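Local coordinates for protein 1,3-alpha-isomaltosidase (Kribbella flavida DSM 17836, PDB 5X3I) that hydrolyses the alpha-1,3-glucosidic linkages of the cyclic tetrasaccharide cyclobis-(1-6)-alpha-nigerosyl to release isomaltose, as an intracellular glycoside hydrolase of family 31, at residues 409-420 and 440-451. The protein carries 1 engineered substitution. Numbering follows the deposited sequence.
Sequences DAAAMVRDGHAV and MPDLSVQRTRDW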
ATOM      1  N   ASP A 409     -23.348 -16.252  -0.856  1.00 19.62           N
ATOM      2  CA  ASP A 409     -23.045 -14.855  -0.551  1.00 17.04           C
ATOM      3  C   ASP A 409     -22.776 -14.046  -1.831  1.00 15.19           C
ATOM      4  O   ASP A 409     -23.194 -12.903  -1.939  1.00 16.33           O
ATOM      5  CB  ASP A 409     -21.853 -14.753   0.408  1.00 15.83           C
ATOM      6  CG  ASP A 409     -22.187 -15.252   1.831  1.00 18.19           C
ATOM      7  OD1 ASP A 409     -23.340 -15.639   2.075  1.00 17.56           O
ATOM      8  OD2 ASP A 409     -21.295 -15.243   2.703  1.00 19.41           O
ATOM      9  N   ALA A 410     -22.072 -14.644  -2.785  1.00 16.72           N
ATOM     10  CA  ALA A 410     -21.796 -13.971  -4.047  1.00 16.46           C
ATOM     11  C   ALA A 410     -23.109 -13.666  -4.761  1.00 19.63           C
ATOM     12  O   ALA A 410     -23.294 -12.583  -5.295  1.00 18.68           O
ATOM     13  CB  ALA A 410     -20.893 -14.810  -4.924  1.00 17.11           C
ATOM     14  N   ALA A 411     -24.021 -14.629  -4.746  1.00 20.96           N
ATOM     15  CA  ALA A 411     -25.317 -14.452  -5.377  1.00 18.29           C
ATOM     16  C   ALA A 411     -26.101 -13.353  -4.672  1.00 20.09           C
ATOM     17  O   ALA A 411     -26.735 -12.538  -5.325  1.00 21.37           O
ATOM     18  CB  ALA A 411     -26.103 -15.751  -5.377  1.00 19.29           C
ATOM     19  N   ALA A 412     -26.055 -13.337  -3.342  1.00 16.65           N
ATOM     20  CA  ALA A 412     -26.700 -12.277  -2.585  1.00 17.65           C
ATOM     21  C   ALA A 412     -26.097 -10.916  -2.925  1.00 17.96           C
ATOM     22  O   ALA A 412     -26.807  -9.933  -2.972  1.00 16.76           O
ATOM     23  CB  ALA A 412     -26.593 -12.533  -1.102  1.00 15.47           C
ATOM     24  N   MET A 413     -24.789 -10.874  -3.140  1.00 15.39           N
ATOM     25  CA  MET A 413     -24.120  -9.620  -3.458  1.00 16.27           C
ATOM     26  C   MET A 413     -24.679  -9.010  -4.738  1.00 19.33           C
ATOM     27  O   MET A 413     -24.933  -7.816  -4.797  1.00 18.52           O
ATOM     28  CB  MET A 413     -22.615  -9.822  -3.606  1.00 16.13           C
ATOM     29  CG  MET A 413     -21.861  -9.974  -2.309  1.00 14.84           C
ATOM     30  SD  MET A 413     -20.114 -10.260  -2.566  1.00 17.60           S
ATOM     31  CE  MET A 413     -19.530  -8.629  -2.973  1.00 15.21           C
ATOM     32  N   VAL A 414     -24.865  -9.846  -5.756  1.00 19.12           N
ATOM     33  CA  VAL A 414     -25.414  -9.390  -7.029  1.00 19.65           C
ATOM     34  C   VAL A 414     -26.886  -9.032  -6.870  1.00 17.99           C
ATOM     35  O   VAL A 414     -27.315  -7.982  -7.315  1.00 23.90           O
ATOM     36  CB  VAL A 414     -25.265 -10.453  -8.141  1.00 18.44           C
ATOM     37  CG1 VAL A 414     -25.987 -10.007  -9.421  1.00 17.93           C
ATOM     38  CG2 VAL A 414     -23.793 -10.743  -8.414  1.00 22.32           C
ATOM     39  N   ARG A 415     -27.648  -9.906  -6.218  1.00 19.87           N
ATOM     40  CA  ARG A 415     -29.086  -9.710  -6.058  1.00 17.06           C
ATOM     41  C   ARG A 415     -29.416  -8.429  -5.289  1.00 21.22           C
ATOM     42  O   ARG A 415     -30.309  -7.690  -5.669  1.00 18.18           O
ATOM     43  CB  ARG A 415     -29.716 -10.917  -5.345  1.00 18.12           C
ATOM     44  CG  ARG A 415     -31.242 -10.849  -5.207  1.00 20.13           C
ATOM     45  CD  ARG A 415     -31.806 -11.869  -4.215  1.00 25.63           C
ATOM     46  NE  ARG A 415     -30.986 -13.063  -4.154  1.00 34.57           N
ATOM     47  CZ  ARG A 415     -30.327 -13.462  -3.072  1.00 25.68           C
ATOM     48  NH1 ARG A 415     -29.588 -14.547  -3.126  1.00 27.62           N
ATOM     49  NH2 ARG A 415     -30.415 -12.783  -1.940  1.00 29.96           N
ATOM     50  N   ASP A 416     -28.718  -8.194  -4.182  1.00 19.45           N
ATOM     51  CA  ASP A 416     -29.035  -7.070  -3.307  1.00 16.47           C
ATOM     52  C   ASP A 416     -28.180  -5.828  -3.530  1.00 18.24           C
ATOM     53  O   ASP A 416     -28.231  -4.890  -2.745  1.00 21.17           O
ATOM     54  CB  ASP A 416     -28.969  -7.517  -1.855  1.00 18.37           C
ATOM     55  CG  ASP A 416     -30.057  -8.520  -1.523  1.00 20.08           C
ATOM     56  OD1 ASP A 416     -30.998  -8.640  -2.321  1.00 24.79           O
ATOM     57  OD2 ASP A 416     -29.975  -9.183  -0.480  1.00 21.95           O
ATOM     58  N   GLY A 417     -27.337  -5.854  -4.552  1.00 18.01           N
ATOM     59  CA  GLY A 417     -26.571  -4.676  -4.904  1.00 19.06           C
ATOM     60  C   GLY A 417     -25.392  -4.360  -3.997  1.00 17.25           C
ATOM     61  O   GLY A 417     -25.134  -3.202  -3.719  1.00 16.41           O
ATOM     62  N   HIS A 418     -24.689  -5.387  -3.532  1.00 16.59           N
ATOM     63  CA  HIS A 418     -23.530  -5.201  -2.663  1.00 14.48           C
ATOM     64  C   HIS A 418     -22.201  -5.230  -3.422  1.00 13.83           C
ATOM     65  O   HIS A 418     -21.145  -5.110  -2.817  1.00 15.77           O
ATOM     66  CB  HIS A 418     -23.504  -6.267  -1.565  1.00 14.29           C
ATOM     67  CG  HIS A 418     -24.630  -6.163  -0.588  1.00 14.18           C
ATOM     68  ND1 HIS A 418     -24.935  -4.998   0.078  1.00 15.95           N
ATOM     69  CD2 HIS A 418     -25.519  -7.087  -0.155  1.00 14.46           C
ATOM     70  CE1 HIS A 418     -25.968  -5.205   0.872  1.00 13.89           C
ATOM     71  NE2 HIS A 418     -26.341  -6.462   0.748  1.00 15.86           N
ATOM     72  N   ALA A 419     -22.257  -5.436  -4.734  1.00 14.99           N
ATOM     73  CA  ALA A 419     -21.039  -5.567  -5.529  1.00 14.60           C
ATOM     74  C   ALA A 419     -20.725  -4.304  -6.332  1.00 16.00           C
ATOM     75  O   ALA A 419     -21.624  -3.662  -6.864  1.00 18.82           O
ATOM     76  CB  ALA A 419     -21.143  -6.757  -6.470  1.00 14.61           C
ATOM     77  N   VAL A 420     -19.442  -3.973  -6.415  1.00 14.07           N
ATOM     78  CA  VAL A 420     -18.973  -2.927  -7.308  1.00 15.91           C
ATOM     79  C   VAL A 420     -19.357  -3.318  -8.735  1.00 15.67           C
ATOM     80  O   VAL A 420     -19.232  -4.480  -9.109  1.00 18.17           O
ATOM     81  CB  VAL A 420     -17.450  -2.716  -7.197  1.00 15.50           C
ATOM     82  CG1 VAL A 420     -16.960  -1.707  -8.242  1.00 16.34           C
ATOM     83  CG2 VAL A 420     -17.068  -2.265  -5.792  1.00 13.37           C
ATOM     84  N   MET A 440     -15.978  -7.547  -5.797  1.00 16.02           N
ATOM     85  CA  MET A 440     -15.565  -6.615  -4.752  1.00 14.28           C
ATOM     86  C   MET A 440     -16.792  -6.081  -4.032  1.00 13.54           C
ATOM     87  O   MET A 440     -17.676  -5.534  -4.675  1.00 17.33           O
ATOM     88  CB  MET A 440     -14.760  -5.441  -5.329  1.00 16.10           C
ATOM     89  CG  MET A 440     -13.386  -5.783  -5.905  1.00 15.68           C
ATOM     90  SD  MET A 440     -12.568  -4.331  -6.631  1.00 16.18           S
ATOM     91  CE  MET A 440     -11.995  -3.482  -5.165  1.00 13.02           C
ATOM     92  N   PRO A 441     -16.851  -6.222  -2.697  1.00 12.36           N
ATOM     93  CA  PRO A 441     -17.993  -5.603  -2.016  1.00 14.18           C
ATOM     94  C   PRO A 441     -17.914  -4.092  -2.167  1.00 13.87           C
ATOM     95  O   PRO A 441     -16.824  -3.537  -2.127  1.00 11.79           O
ATOM     96  CB  PRO A 441     -17.817  -6.031  -0.553  1.00 11.90           C
ATOM     97  CG  PRO A 441     -16.357  -6.221  -0.398  1.00 11.30           C
ATOM     98  CD  PRO A 441     -15.850  -6.732  -1.749  1.00 12.33           C
ATOM     99  N   ASP A 442     -19.038  -3.414  -2.304  1.00 14.83           N
ATOM    100  CA  ASP A 442     -18.916  -1.999  -2.537  1.00 16.04           C
ATOM    101  C   ASP A 442     -18.946  -1.323  -1.182  1.00 13.08           C
ATOM    102  O   ASP A 442     -19.998  -0.986  -0.661  1.00 14.82           O
ATOM    103  CB  ASP A 442     -20.083  -1.545  -3.426  1.00 15.32           C
ATOM    104  CG  ASP A 442     -20.010  -0.091  -3.836  1.00 14.79           C
ATOM    105  OD1 ASP A 442     -19.225   0.687  -3.277  1.00 14.73           O
ATOM    106  OD2 ASP A 442     -20.789   0.272  -4.732  1.00 18.39           O
ATOM    107  N   LEU A 443     -17.766  -0.935  -0.732  1.00 14.76           N
ATOM    108  CA  LEU A 443     -17.579  -0.489   0.642  1.00 15.00           C
ATOM    109  C   LEU A 443     -17.685   1.023   0.665  1.00 13.95           C
ATOM    110  O   LEU A 443     -17.479   1.651   1.693  1.00 14.44           O
ATOM    111  CB  LEU A 443     -16.241  -0.983   1.211  1.00 12.31           C
ATOM    112  CG  LEU A 443     -16.139  -2.511   1.366  1.00 12.19           C
ATOM    113  CD1 LEU A 443     -14.744  -2.934   1.750  1.00 12.57           C
ATOM    114  CD2 LEU A 443     -17.170  -3.056   2.371  1.00 10.52           C
ATOM    115  N   SER A 444     -18.003   1.597  -0.493  1.00 13.07           N
ATOM    116  CA  SER A 444     -18.196   3.037  -0.589  1.00 15.24           C
ATOM    117  C   SER A 444     -19.449   3.520   0.136  1.00 16.01           C
ATOM    118  O   SER A 444     -19.587   4.708   0.379  1.00 19.74           O
ATOM    119  CB  SER A 444     -18.262   3.484  -2.054  1.00 14.96           C
ATOM    120  OG  SER A 444     -19.552   3.293  -2.602  1.00 16.23           O
ATOM    121  N   VAL A 445     -20.372   2.618   0.455  1.00 15.84           N
ATOM    122  CA  VAL A 445     -21.587   3.033   1.154  1.00 13.40           C
ATOM    123  C   VAL A 445     -21.869   2.206   2.413  1.00 16.67           C
ATOM    124  O   VAL A 445     -21.511   1.033   2.507  1.00 14.60           O
ATOM    125  CB  VAL A 445     -22.828   2.978   0.239  1.00 14.12           C
ATOM    126  CG1 VAL A 445     -22.687   3.974  -0.915  1.00 16.00           C
ATOM    127  CG2 VAL A 445     -23.045   1.582  -0.275  1.00 16.05           C
ATOM    128  N   GLN A 446     -22.543   2.840   3.364  1.00 14.23           N
ATOM    129  CA  GLN A 446     -22.708   2.287   4.694  1.00 16.30           C
ATOM    130  C   GLN A 446     -23.430   0.933   4.717  1.00 19.22           C
ATOM    131  O   GLN A 446     -23.004   0.037   5.444  1.00 17.92           O
ATOM    132  CB  GLN A 446     -23.449   3.284   5.587  1.00 17.24           C
ATOM    133  CG  GLN A 446     -23.444   2.893   7.055  1.00 14.12           C
ATOM    134  CD  GLN A 446     -22.047   2.793   7.633  1.00 16.27           C
ATOM    135  OE1 GLN A 446     -21.289   3.754   7.627  1.00 18.93           O
ATOM    136  NE2 GLN A 446     -21.706   1.619   8.141  1.00 18.56           N
ATOM    137  N   ARG A 447     -24.498   0.778   3.925  1.00 17.51           N
ATOM    138  CA  ARG A 447     -25.294  -0.447   3.976  1.00 14.97           C
ATOM    139  C   ARG A 447     -24.457  -1.670   3.605  1.00 16.93           C
ATOM    140  O   ARG A 447     -24.632  -2.738   4.173  1.00 15.57           O
ATOM    141  CB  ARG A 447     -26.542  -0.361   3.081  1.00 17.60           C
ATOM    142  CG  ARG A 447     -26.295  -0.280   1.569  1.00 19.39           C
ATOM    143  CD  ARG A 447     -27.604  -0.216   0.785  1.00 19.56           C
ATOM    144  NE  ARG A 447     -28.284  -1.506   0.711  1.00 20.06           N
ATOM    145  CZ  ARG A 447     -28.118  -2.388  -0.267  1.00 16.23           C
ATOM    146  NH1 ARG A 447     -28.774  -3.531  -0.248  1.00 21.06           N
ATOM    147  NH2 ARG A 447     -27.302  -2.126  -1.273  1.00 20.76           N
ATOM    148  N   THR A 448     -23.551  -1.517   2.648  1.00 17.25           N
ATOM    149  CA  THR A 448     -22.722  -2.640   2.249  1.00 14.88           C
ATOM    150  C   THR A 448     -21.532  -2.838   3.197  1.00 14.39           C
ATOM    151  O   THR A 448     -21.143  -3.968   3.449  1.00 17.08           O
ATOM    152  CB  THR A 448     -22.260  -2.480   0.808  1.00 14.95           C
ATOM    153  OG1 THR A 448     -23.413  -2.483  -0.035  1.00 18.78           O
ATOM    154  CG2 THR A 448     -21.358  -3.622   0.390  1.00 13.41           C
ATOM    155  N   ARG A 449     -20.962  -1.757   3.720  1.00 14.08           N
ATOM    156  CA  ARG A 449     -19.969  -1.895   4.775  1.00 15.07           C
ATOM    157  C   ARG A 449     -20.587  -2.708   5.930  1.00 15.01           C
ATOM    158  O   ARG A 449     -19.966  -3.647   6.405  1.00 17.25           O
ATOM    159  CB  ARG A 449     -19.453  -0.535   5.267  1.00 13.97           C
ATOM    160  CG  ARG A 449     -18.564   0.211   4.239  1.00 12.65           C
ATOM    161  CD  ARG A 449     -17.759   1.341   4.849  1.00 13.70           C
ATOM    162  NE  ARG A 449     -18.584   2.424   5.376  1.00 16.72           N
ATOM    163  CZ  ARG A 449     -18.978   3.490   4.680  1.00 15.47           C
ATOM    164  NH1 ARG A 449     -18.634   3.622   3.395  1.00 12.94           N
ATOM    165  NH2 ARG A 449     -19.728   4.417   5.266  1.00 16.27           N
ATOM    166  N   ASP A 450     -21.820  -2.378   6.308  1.00 13.63           N
ATOM    167  CA  ASP A 450     -22.571  -3.135   7.320  1.00 16.65           C
ATOM    168  C   ASP A 450     -22.713  -4.611   6.953  1.00 15.50           C
ATOM    169  O   ASP A 450     -22.371  -5.480   7.745  1.00 14.43           O
ATOM    170  CB  ASP A 450     -23.976  -2.560   7.529  1.00 13.53           C
ATOM    171  CG  ASP A 450     -23.971  -1.214   8.225  1.00 19.34           C
ATOM    172  OD1 ASP A 450     -22.912  -0.735   8.653  1.00 18.61           O
ATOM    173  OD2 ASP A 450     -25.057  -0.637   8.346  1.00 21.03           O
ATOM    174  N   TRP A 451     -23.244  -4.868   5.760  1.00 14.10           N
ATOM    175  CA  TRP A 451     -23.504  -6.230   5.296  1.00 13.89           C
ATOM    176  C   TRP A 451     -22.242  -7.082   5.244  1.00 13.15           C
ATOM    177  O   TRP A 451     -22.227  -8.206   5.726  1.00 12.27           O
ATOM    178  CB  TRP A 451     -24.163  -6.201   3.913  1.00 14.00           C
ATOM    179  CG  TRP A 451     -24.631  -7.543   3.440  1.00 13.79           C
ATOM    180  CD1 TRP A 451     -25.796  -8.167   3.774  1.00 14.55           C
ATOM    181  CD2 TRP A 451     -23.951  -8.421   2.543  1.00 11.93           C
ATOM    182  NE1 TRP A 451     -25.882  -9.377   3.145  1.00 13.36           N
ATOM    183  CE2 TRP A 451     -24.761  -9.561   2.384  1.00 14.67           C
ATOM    184  CE3 TRP A 451     -22.736  -8.359   1.863  1.00 12.45           C
ATOM    185  CZ2 TRP A 451     -24.398 -10.621   1.570  1.00 15.18           C
ATOM    186  CZ3 TRP A 451     -22.376  -9.417   1.050  1.00 14.26           C
ATOM    187  CH2 TRP A 451     -23.205 -10.530   0.908  1.00 14.84           C
TER
HETATM  188  O   HOH W   1     -23.751  -1.113  -2.525  1.00 20.85           O
HETATM  189  O   HOH W   2     -22.459  -1.115  -6.096  1.00 20.23           O
HETATM  190  O   HOH W   3     -17.810  -6.691  -7.815  1.00 15.66           O
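The indole of Trp451 lies against the imidazole of His418 in an offset stack, the five-membered ring and the imidazole 3.9 Å apart between centroids and inclined by 14°. With CG anti to the backbone N (chi1 -172°), the indole is laid across the C-terminal part of helix 404-415, where Met413 CG meets the far end of its six-membered ring at CZ3 (3.4 Å) and Ala412 CB approaches CZ2. Met413 bends at its thioether, placing CE 3.5 Å from Pro441 CA. An alanine in place of Trp451 would probably leave one imidazole face without its stacking partner and open a gap beside Met413 and Ala412. At its edge the imidazole is fixed by a nearly straight hydrogen bond between ND1 and Thr448 OG1 (2.9 Å), which limits its rotation. Farther out, the Arg447 guanidinium grips Asp416 O end-on, in the carbonyl plane, through NH1 (2.9 Å) and NH2 (3.3 Å), while one of its faces rests on His418 CE1. Water 1 links Gly417 O to Thr448 OG1. Beyond the rings, the backbones form a single bridge at Ala419 and Pro441, with bonds from Asp442 N to His418 O (2.8 Å) and from Val420 N to Met440 O (2.9 Å). The contact ties together one connection of the TIM barrel, between parallel strands 388-393 and 467-470; Leu443, before helix 446-454, and Arg449, within it, pack on helix 496-510.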